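Local coordinates for protein phosphoribosyl-aminoimidazole carboxylase (Aspergillus clavatus, PDB 3K5I) that probably catalyses, as an ATP-grasp N5-carboxyaminoimidazole ribonucleotide synthetase of purine biosynthesis, the ATP-dependent carboxylation of 5-aminoimidazole ribonucleotide, at residues 122-127 / 164-169; 160-165 / 201-206. All blocks are in the same frame, centred on the assembly; numbering follows the deposited sequence.

Contact 1. Residues 122-127 / 164-169. With ADP (adenosine-5'-diphosphate), chain G.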
# COMPACT_ATOMS: atom_id res chain seq x y z
N GLN A 122 -1.75 20.81 21.10
CA GLN A 122 -2.71 19.97 21.80
C GLN A 122 -3.84 20.67 22.56
O GLN A 122 -4.87 20.06 22.90
CB GLN A 122 -1.93 18.95 22.62
CG GLN A 122 -1.34 19.60 23.83
CD GLN A 122 -0.63 18.51 24.64
OE1 GLN A 122 -0.34 18.72 25.79
NE2 GLN A 122 -0.37 17.35 24.03
N ASN A 123 -3.66 21.96 22.81
CA ASN A 123 -4.68 22.74 23.48
C ASN A 123 -5.09 23.70 22.38
O ASN A 123 -4.31 24.57 21.96
CB ASN A 123 -4.14 23.53 24.64
CG ASN A 123 -5.25 24.24 25.37
OD1 ASN A 123 -6.02 25.00 24.77
ND2 ASN A 123 -5.36 23.98 26.66
N LYS A 124 -6.31 23.46 21.90
CA LYS A 124 -6.94 24.18 20.81
C LYS A 124 -7.05 25.66 21.03
O LYS A 124 -6.86 26.47 20.09
CB LYS A 124 -8.28 23.54 20.44
CG LYS A 124 -8.16 22.49 19.32
CD LYS A 124 -9.47 21.72 19.05
CE LYS A 124 -10.05 22.03 17.67
NZ LYS A 124 -11.36 21.31 17.52
N PHE A 125 -7.35 25.98 22.29
CA PHE A 125 -7.46 27.39 22.60
C PHE A 125 -6.05 27.98 22.52
O PHE A 125 -5.80 29.02 21.93
CB PHE A 125 -8.01 27.53 24.01
CG PHE A 125 -8.29 28.96 24.43
CD1 PHE A 125 -9.40 29.65 23.94
CD2 PHE A 125 -7.45 29.62 25.31
CE1 PHE A 125 -9.68 30.97 24.31
CE2 PHE A 125 -7.73 30.96 25.71
CZ PHE A 125 -8.86 31.61 25.22
N ASN A 126 -5.11 27.28 23.15
CA ASN A 126 -3.71 27.69 23.15
C ASN A 126 -3.08 27.74 21.76
O ASN A 126 -2.30 28.64 21.43
CB ASN A 126 -2.99 26.68 24.04
CG ASN A 126 -3.31 26.97 25.46
OD1 ASN A 126 -3.96 27.98 25.69
ND2 ASN A 126 -2.91 26.12 26.41
N GLN A 127 -3.44 26.77 20.92
CA GLN A 127 -2.94 26.74 19.56
C GLN A 127 -3.31 28.06 18.90
O GLN A 127 -2.49 28.78 18.31
CB GLN A 127 -3.71 25.66 18.85
CG GLN A 127 -3.40 25.43 17.37
CD GLN A 127 -4.45 24.49 16.81
OE1 GLN A 127 -5.19 24.81 15.88
NE2 GLN A 127 -4.56 23.35 17.46
N MET A 164 -20.12 27.14 18.26
CA MET A 164 -19.55 25.80 18.41
C MET A 164 -18.98 25.65 19.80
O MET A 164 -18.07 26.39 20.14
CB MET A 164 -18.46 25.54 17.35
CG MET A 164 -17.96 24.09 17.30
SD MET A 164 -19.39 23.03 17.19
CE MET A 164 -19.61 23.08 15.57
N LEU A 165 -19.52 24.76 20.62
CA LEU A 165 -18.91 24.67 21.94
C LEU A 165 -17.75 23.71 21.80
O LEU A 165 -17.94 22.65 21.23
CB LEU A 165 -19.84 24.12 23.02
CG LEU A 165 -19.35 24.22 24.48
CD1 LEU A 165 -18.81 25.62 24.94
CD2 LEU A 165 -20.39 23.64 25.52
N LYS A 166 -16.58 24.05 22.33
CA LYS A 166 -15.47 23.12 22.18
C LYS A 166 -14.57 22.92 23.40
O LYS A 166 -14.29 23.89 24.12
CB LYS A 166 -14.52 23.66 21.09
CG LYS A 166 -15.12 24.14 19.79
CD LYS A 166 -14.03 24.23 18.69
CE LYS A 166 -14.53 24.35 17.21
NZ LYS A 166 -13.53 24.57 16.05
N SER A 167 -14.11 21.68 23.59
CA SER A 167 -13.19 21.28 24.66
C SER A 167 -11.84 21.77 24.14
O SER A 167 -11.47 21.60 22.96
CB SER A 167 -12.98 19.75 24.78
OG SER A 167 -11.97 19.49 25.76
N LYS A 168 -11.09 22.37 25.05
CA LYS A 168 -9.75 22.83 24.67
C LYS A 168 -8.81 21.61 24.50
O LYS A 168 -7.95 21.49 23.63
CB LYS A 168 -9.25 23.70 25.80
CG LYS A 168 -9.94 25.06 25.91
CD LYS A 168 -9.21 25.77 27.07
CE LYS A 168 -9.66 27.14 27.53
NZ LYS A 168 -8.47 27.95 28.02
N THR A 169 -8.98 20.61 25.34
CA THR A 169 -8.05 19.51 25.17
C THR A 169 -8.75 18.23 24.79
O THR A 169 -9.98 18.10 24.88
CB THR A 169 -7.43 19.24 26.55
OG1 THR A 169 -8.52 19.03 27.45
CG2 THR A 169 -6.71 20.48 27.05
PB ADP G . -11.78 18.33 15.71
O1B ADP G . -12.44 17.31 16.56
O2B ADP G . -10.46 18.36 16.44
O3B ADP G . -11.27 18.33 14.23
PA ADP G . -12.69 20.99 14.68
O1A ADP G . -11.85 20.88 13.48
O2A ADP G . -12.53 22.36 15.28
O3A ADP G . -12.46 19.78 15.71
O5' ADP G . -14.17 20.89 14.04
C5' ADP G . -14.53 19.88 13.10
C4' ADP G . -15.46 20.46 12.06
O4' ADP G . -16.62 21.03 12.72
C3' ADP G . -14.99 21.65 11.25
O3' ADP G . -14.45 21.08 10.04
C2' ADP G . -16.27 22.39 10.82
O2' ADP G . -17.13 21.53 10.01
C1' ADP G . -16.96 22.25 12.15
N9 ADP G . -16.67 23.46 12.90
C8 ADP G . -15.61 23.61 13.75
N7 ADP G . -15.50 24.90 14.17
C5 ADP G . -16.60 25.50 13.59
C6 ADP G . -17.11 26.83 13.76
N6 ADP G . -16.74 27.83 14.33
N1 ADP G . -18.23 27.13 13.04
C2 ADP G . -18.92 26.21 12.26
N3 ADP G . -18.52 24.97 12.20
C4 ADP G . -17.37 24.64 12.83
O HOH W 1 -12.36 20.93 20.50
O HOH W 2 -5.64 27.55 28.15

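Contact 2. Residues 160-165 / 201-206. With ADP (adenosine-5'-diphosphate), chain G.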
# COMPACT_ATOMS: atom_id res chain seq x y z
N GLY A 160 -23.17 35.25 19.66
CA GLY A 160 -24.39 34.72 19.05
C GLY A 160 -24.60 33.23 18.85
O GLY A 160 -23.75 32.41 19.18
N TYR A 161 -25.75 32.88 18.28
CA TYR A 161 -26.06 31.47 18.06
C TYR A 161 -26.34 31.21 16.61
O TYR A 161 -26.75 32.13 15.90
CB TYR A 161 -27.34 31.12 18.79
CG TYR A 161 -27.16 31.21 20.29
CD1 TYR A 161 -26.66 30.12 21.00
CD2 TYR A 161 -27.44 32.38 21.00
CE1 TYR A 161 -26.45 30.21 22.38
CE2 TYR A 161 -27.26 32.46 22.39
CZ TYR A 161 -26.76 31.37 23.09
OH TYR A 161 -26.57 31.44 24.46
N PRO A 162 -26.10 29.98 16.18
CA PRO A 162 -25.57 29.00 17.10
C PRO A 162 -24.10 29.35 17.28
O PRO A 162 -23.56 30.30 16.74
CB PRO A 162 -25.59 27.72 16.25
CG PRO A 162 -25.17 28.26 14.86
CD PRO A 162 -25.72 29.66 14.78
N LEU A 163 -23.43 28.49 18.03
CA LEU A 163 -22.01 28.67 18.24
C LEU A 163 -21.43 27.27 18.42
O LEU A 163 -22.13 26.29 18.69
CB LEU A 163 -21.77 29.54 19.48
CG LEU A 163 -22.53 29.31 20.78
CD1 LEU A 163 -21.82 28.02 21.28
CD2 LEU A 163 -22.42 30.50 21.81
N MET A 164 -20.12 27.14 18.26
CA MET A 164 -19.55 25.80 18.41
C MET A 164 -18.98 25.65 19.80
O MET A 164 -18.07 26.39 20.14
CB MET A 164 -18.46 25.54 17.35
CG MET A 164 -17.96 24.09 17.30
SD MET A 164 -19.39 23.03 17.19
CE MET A 164 -19.61 23.08 15.57
N LEU A 165 -19.52 24.76 20.62
CA LEU A 165 -18.91 24.67 21.94
C LEU A 165 -17.75 23.71 21.80
O LEU A 165 -17.94 22.65 21.23
CB LEU A 165 -19.84 24.12 23.02
CG LEU A 165 -19.35 24.22 24.48
CD1 LEU A 165 -18.81 25.62 24.94
CD2 LEU A 165 -20.39 23.64 25.52
N GLU A 201 -16.83 29.07 20.08
CA GLU A 201 -16.29 29.82 18.97
C GLU A 201 -17.44 30.48 18.21
O GLU A 201 -18.53 29.91 18.09
CB GLU A 201 -15.49 28.80 18.17
CG GLU A 201 -14.02 29.08 18.09
CD GLU A 201 -13.33 28.13 17.14
OE1 GLU A 201 -14.03 27.53 16.29
OE2 GLU A 201 -12.09 27.96 17.22
N LYS A 202 -17.23 31.69 17.71
CA LYS A 202 -18.32 32.34 16.98
C LYS A 202 -18.51 31.47 15.76
O LYS A 202 -17.53 30.90 15.26
CB LYS A 202 -17.94 33.77 16.60
CG LYS A 202 -18.63 34.23 15.33
CD LYS A 202 -18.52 35.76 15.24
CE LYS A 202 -19.68 36.47 15.93
NZ LYS A 202 -19.56 37.95 15.82
N TRP A 203 -19.74 31.34 15.27
CA TRP A 203 -20.01 30.50 14.10
C TRP A 203 -19.15 30.81 12.91
O TRP A 203 -18.78 31.96 12.68
CB TRP A 203 -21.45 30.62 13.60
CG TRP A 203 -21.81 29.39 12.82
CD1 TRP A 203 -22.08 29.26 11.48
CD2 TRP A 203 -21.94 28.08 13.36
NE1 TRP A 203 -22.37 27.94 11.16
CE2 TRP A 203 -22.27 27.20 12.31
CE3 TRP A 203 -21.76 27.56 14.63
CZ2 TRP A 203 -22.46 25.86 12.50
CZ3 TRP A 203 -21.98 26.23 14.82
CH2 TRP A 203 -22.32 25.40 13.77
N ALA A 204 -18.87 29.78 12.12
CA ALA A 204 -18.08 29.99 10.89
C ALA A 204 -19.01 29.67 9.70
O ALA A 204 -19.31 28.51 9.40
CB ALA A 204 -16.84 29.14 10.87
N TYR A 205 -19.50 30.69 9.01
CA TYR A 205 -20.39 30.35 7.90
C TYR A 205 -19.58 30.08 6.65
O TYR A 205 -19.51 30.98 5.84
CB TYR A 205 -21.38 31.50 7.71
CG TYR A 205 -22.35 31.61 8.87
CD1 TYR A 205 -23.56 30.92 8.86
CD2 TYR A 205 -22.06 32.40 9.99
CE1 TYR A 205 -24.46 31.04 9.93
CE2 TYR A 205 -22.95 32.50 11.06
CZ TYR A 205 -24.13 31.81 11.03
OH TYR A 205 -25.02 31.90 12.08
N PHE A 206 -19.02 28.88 6.48
CA PHE A 206 -18.17 28.52 5.34
C PHE A 206 -18.97 28.00 4.15
O PHE A 206 -19.98 27.31 4.33
CB PHE A 206 -17.11 27.48 5.79
CG PHE A 206 -17.68 26.35 6.65
CD1 PHE A 206 -17.71 26.37 8.07
CD2 PHE A 206 -18.18 25.22 6.02
CE1 PHE A 206 -18.29 25.31 8.78
CE2 PHE A 206 -18.72 24.17 6.71
CZ PHE A 206 -18.81 24.20 8.09
PB ADP G . -11.78 18.33 15.71
O1B ADP G . -12.44 17.31 16.56
O2B ADP G . -10.46 18.36 16.44
O3B ADP G . -11.27 18.33 14.23
PA ADP G . -12.69 20.99 14.68
O1A ADP G . -11.85 20.88 13.48
O2A ADP G . -12.53 22.36 15.28
O3A ADP G . -12.46 19.78 15.71
O5' ADP G . -14.17 20.89 14.04
C5' ADP G . -14.53 19.88 13.10
C4' ADP G . -15.46 20.46 12.06
O4' ADP G . -16.62 21.03 12.72
C3' ADP G . -14.99 21.65 11.25
O3' ADP G . -14.45 21.08 10.04
C2' ADP G . -16.27 22.39 10.82
O2' ADP G . -17.13 21.53 10.01
C1' ADP G . -16.96 22.25 12.15
N9 ADP G . -16.67 23.46 12.90
C8 ADP G . -15.61 23.61 13.75
N7 ADP G . -15.50 24.90 14.17
C5 ADP G . -16.60 25.50 13.59
C6 ADP G . -17.11 26.83 13.76
N6 ADP G . -16.74 27.83 14.33
N1 ADP G . -18.23 27.13 13.04
C2 ADP G . -18.92 26.21 12.26
N3 ADP G . -18.52 24.97 12.20
C4 ADP G . -17.37 24.64 12.83
O HOH W 3 -21.35 32.62 16.74

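Contact 1. Residues 122-127 / 164-169
Lys124 and Lys166 bring their ammonium groups together at the alpha-phosphate of ADP, the lysine pair of an ATP-grasp nucleotide site. Lys124 NZ donates to O2A and, at 2.6 Å, to the bridging O3A of ADP, with a weak third bond to O2B. Lys166, its chain stretched out from CG to NZ, carries NZ between O2A (2.5 Å) and N7 of ADP, joining phosphate to base. The NZ atoms of Lys124 and Lys166 lie 4.2 Å apart around the shared O2A. Water 1 accepts from Lys124 NZ and donates to Ser167 O.

Behind this shell, Lys124 N donates to Lys168 O (3.1 Å, 166°), tying the first turn of helix 124-132 to the residue just past strand 163-167. Asn123 is the N-cap: with CG anti to the backbone N (chi1 -176°), its OD1 takes Asn126 N at 2.9 Å, from above the carbonyl plane, and more weakly Phe125 N. The aliphatic chain of Lys168 runs alongside Asn123 and Phe125 CB. It bends at its last torsion, and its ammonium, salt-bridged to Glu143, lies obliquely against the Phe125 ring, with Lys168 NZ 3.3 Å from Phe125 CD2.

Contact 2. Residues 160-165 / 201-206
Pro162 and ADP sandwich the indole of Trp203, at the adenine end of the ATP-grasp nucleotide pocket. On one face, Pro162, which follows a cis peptide bond, makes a CH-pi contact through CG with the six-membered ring, 3.6 Å from its centroid and 19° off the normal; on the opposite face lies ADP C2, 3.5 Å from Trp203 CE2. Trp203 has CG anti to its N (chi1 -157°), which lets its side chain cross that of Pro162 at about a right angle, with Pro162 CG over the face, offset toward the rim. The Leu163 backbone meets the indole edge, while Met164 curls back on itself, bringing CE obliquely to Trp203 CH2 (4.0 Å) and to the adenine at ADP C4 (3.9 Å). Tyr205 OH packs against Pro162 CD, and one face of the Tyr205 ring receives Trp203 CD1.

Among the polar contacts, Met164 and Glu201 form an antiparallel hydrogen-bonded pair: Met164 N donates to Glu201 O, and Glu201 N to Met164 O. Their side chains share the sheet face that meets the adenine. Backbone and side chain both read the base: Ala204 N donates to ADP N1 (2.9 Å), and ADP N6 donates weakly to Lys202 O and to Glu201 OE1. That carboxylate oxygen also has Lys166 as its salt-bridge partner, probably offsetting its charge. A water lies between the backbones of Pro162 and Trp203, its bonding doubtful. Phe206 turns its ring edge to ADP N3, with Phe206 CE1 3.4 Å from that nitrogen.

In the four-stranded antiparallel sheet, strand 163-167 lies between strands 198-202 and 177-180. Leu163 and Leu165 touch Val180 of the latter, and Leu165 also reaches Ala189 on helix 186-192.

Overall arrangement
From the N terminus, the chain enters contact 1 at 122-127, the start of helix 124-132, then runs through strand 141-144 and helix 149-159 to 160-165. Strand 163-167 serves both contacts, which share Met164 and Leu165; the residues at and just past its far end return to the helix start, closing the loop of contact 1. The chain goes on through strand 177-180 and helix 186-192 to 201-206, where contact 2 closes. The two loops cross along the chain, neither nested in the other: 160-165 opens contact 2 before 164-169 completes contact 1. The contact centres are about 14 Å apart; contact 1 joins helix to sheet beside the phosphates, contact 2 pairs neighbouring strands beside the adenine.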